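Local coordinates for suppressor protein MPT5 (Saccharomyces cerevisiae, PDB 5BZ1) that binds specific sequences in the 3'-untranslated regions of target mRNAs through its Pumilio-repeat RNA-binding domain, acting in post-transcriptional regulation, at residues Gln146-Ile149 and Phe150-Pro154. Numbering follows the deposited sequence.
Sequences QKCI and FKFSP. With nucleotides of chain B.
Phe152 brings the CE2 corner of its ring against Cys148, four residues earlier, with CE2 3.8 Å from SG. The sulfur sits obliquely to the ring, 4.8 Å from its centroid and 53° off the normal, a Cys sulfur-aromatic contact at the end of an RNA-binding helix. The four-residue spacing brings the two together, and in each the first torsion keeps SG or CG beside the backbone N (chi1 -68° for Cys148). Phe152 N donates to Cys148 O at 2.9 Å, although Phe152 has already left helical backbone angles. Just before it, Lys151 N bonds to Lys147 O at 2.9 Å and more weakly to Cys148 O. The next carbonyl, Ile149 O, is reached by water instead: a single molecule donates to it and to Phe152 O, 2.7 Å from each, bridging the point where the chain turns away. Phe150 takes another side of the helix: its N donates to Gln146 O, and its ring lies oblique to that carbonyl, with CD2 3.1 Å from the same oxygen.

One turn earlier, the extended Gln146 side chain reads the RNA. NE2 donates to O4 of U6 of chain B at 2.9 Å (N-H...O4 angle 152°, fairly straight), while OE1 accepts from Lys185, consistent with holding the amide so that NE2 faces the base. Such base recognition is the hallmark of a PUF repeat, here Pumilio 4. On its flanks, helix 141-151 is packed between neighbours: Phe152 reaches Ile106 of helix 98-107 and the isoleucines of helix 112-121, while Ile149 meets Leu186 and Val189 of helix 179-189.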
loop_
_atom_site.group_PDB
_atom_site.type_symbol
_atom_site.label_atom_id
_atom_site.label_comp_id
_atom_site.label_asym_id
_atom_site.label_seq_id
_atom_site.Cartn_x
_atom_site.Cartn_y
_atom_site.Cartn_z
ATOM N N GLN A 146 -3.639 -7.853 -5.768
ATOM C CA GLN A 146 -3.850 -7.833 -4.324
ATOM C C GLN A 146 -4.160 -9.226 -3.777
ATOM O O GLN A 146 -3.728 -9.578 -2.680
ATOM C CB GLN A 146 -4.959 -6.849 -3.940
ATOM C CG GLN A 146 -4.571 -5.378 -4.087
ATOM C CD GLN A 146 -5.645 -4.435 -3.576
ATOM O OE1 GLN A 146 -6.061 -4.521 -2.421
ATOM N NE2 GLN A 146 -6.098 -3.530 -4.437
ATOM N N LYS A 147 -4.910 -10.014 -4.541
ATOM C CA LYS A 147 -5.229 -11.373 -4.126
ATOM C C LYS A 147 -3.953 -12.218 -4.046
ATOM O O LYS A 147 -3.765 -12.969 -3.090
ATOM C CB LYS A 147 -6.254 -12.005 -5.076
ATOM C CG LYS A 147 -6.748 -13.374 -4.647
ATOM C CD LYS A 147 -7.529 -13.328 -3.335
ATOM C CE LYS A 147 -8.907 -12.706 -3.515
ATOM N NZ LYS A 147 -9.752 -12.836 -2.290
ATOM N N CYS A 148 -3.077 -12.079 -5.042
ATOM C CA CYS A 148 -1.778 -12.757 -5.027
ATOM C C CYS A 148 -0.982 -12.372 -3.783
ATOM O O CYS A 148 -0.376 -13.218 -3.123
ATOM C CB CYS A 148 -0.957 -12.385 -6.263
ATOM S SG CYS A 148 -1.592 -13.006 -7.831
ATOM N N ILE A 149 -0.999 -11.080 -3.472
ATOM C CA ILE A 149 -0.229 -10.527 -2.368
ATOM C C ILE A 149 -0.647 -11.120 -1.022
ATOM O O ILE A 149 0.196 -11.373 -0.160
ATOM C CB ILE A 149 -0.336 -8.983 -2.354
ATOM C CG1 ILE A 149 0.508 -8.382 -3.480
ATOM C CG2 ILE A 149 0.102 -8.410 -1.021
ATOM C CD1 ILE A 149 0.335 -6.877 -3.651
ATOM N N PHE A 150 -1.943 -11.363 -0.848
ATOM C CA PHE A 150 -2.445 -11.887 0.420
ATOM C C PHE A 150 -2.523 -13.411 0.486
ATOM O O PHE A 150 -2.542 -13.985 1.575
ATOM C CB PHE A 150 -3.804 -11.272 0.757
ATOM C CG PHE A 150 -3.726 -9.828 1.168
ATOM C CD1 PHE A 150 -3.188 -9.473 2.400
ATOM C CD2 PHE A 150 -4.189 -8.825 0.327
ATOM C CE1 PHE A 150 -3.112 -8.143 2.784
ATOM C CE2 PHE A 150 -4.117 -7.496 0.703
ATOM C CZ PHE A 150 -3.579 -7.153 1.933
ATOM N N LYS A 151 -2.566 -14.061 -0.673
ATOM C CA LYS A 151 -2.705 -15.519 -0.726
ATOM C C LYS A 151 -1.357 -16.243 -0.850
ATOM O O LYS A 151 -1.159 -17.304 -0.258
ATOM C CB LYS A 151 -3.624 -15.918 -1.889
ATOM C CG LYS A 151 -3.899 -17.413 -2.007
ATOM C CD LYS A 151 -4.757 -17.924 -0.847
ATOM C CE LYS A 151 -5.121 -19.395 -1.040
ATOM N NZ LYS A 151 -5.974 -19.909 0.066
ATOM N N PHE A 152 -0.432 -15.664 -1.614
ATOM C CA PHE A 152 0.834 -16.330 -1.917
ATOM C C PHE A 152 1.954 -15.933 -0.960
ATOM O O PHE A 152 1.904 -14.872 -0.332
ATOM C CB PHE A 152 1.274 -16.022 -3.351
ATOM C CG PHE A 152 0.334 -16.540 -4.409
ATOM C CD1 PHE A 152 -0.586 -17.546 -4.124
ATOM C CD2 PHE A 152 0.385 -16.027 -5.699
ATOM C CE1 PHE A 152 -1.450 -18.021 -5.109
ATOM C CE2 PHE A 152 -0.471 -16.498 -6.687
ATOM C CZ PHE A 152 -1.390 -17.496 -6.393
ATOM N N SER A 153 2.966 -16.791 -0.859
ATOM C CA SER A 153 4.175 -16.468 -0.106
ATOM C C SER A 153 4.948 -15.355 -0.805
ATOM O O SER A 153 4.997 -15.311 -2.038
ATOM C CB SER A 153 5.074 -17.697 0.013
ATOM O OG SER A 153 6.298 -17.368 0.645
ATOM N N PRO A 154 5.553 -14.447 -0.021
ATOM C CA PRO A 154 6.390 -13.371 -0.568
ATOM C C PRO A 154 7.527 -13.888 -1.451
ATOM O O PRO A 154 8.020 -13.139 -2.293
ATOM C CB PRO A 154 6.949 -12.696 0.689
ATOM C CG PRO A 154 5.872 -12.901 1.711
ATOM C CD PRO A 154 5.334 -14.289 1.428
ATOM P P U B 6 -14.465 3.087 -3.077
ATOM O OP1 U B 6 -14.999 4.472 -3.176
ATOM O OP2 U B 6 -15.193 2.072 -2.261
ATOM O "O5'" U B 6 -14.293 2.488 -4.544
ATOM C "C5'" U B 6 -13.816 3.291 -5.620
ATOM C "C4'" U B 6 -13.439 2.454 -6.818
ATOM O "O4'" U B 6 -12.029 2.106 -6.743
ATOM C "C3'" U B 6 -14.200 1.134 -6.966
ATOM O "O3'" U B 6 -14.411 0.862 -8.352
ATOM C "C2'" U B 6 -13.216 0.114 -6.395
ATOM O "O2'" U B 6 -13.390 -1.207 -6.869
ATOM C "C1'" U B 6 -11.881 0.701 -6.840
ATOM N N1 U B 6 -10.730 0.280 -6.026
ATOM C C2 U B 6 -9.838 -0.604 -6.611
ATOM O O2 U B 6 -9.990 -1.020 -7.748
ATOM N N3 U B 6 -8.773 -0.986 -5.823
ATOM C C4 U B 6 -8.517 -0.572 -4.529
ATOM O O4 U B 6 -7.518 -1.000 -3.942
ATOM C C5 U B 6 -9.487 0.345 -3.999
ATOM C C6 U B 6 -10.537 0.734 -4.741
HETATM O O HOH W 1 1.254 -13.129 1.591
#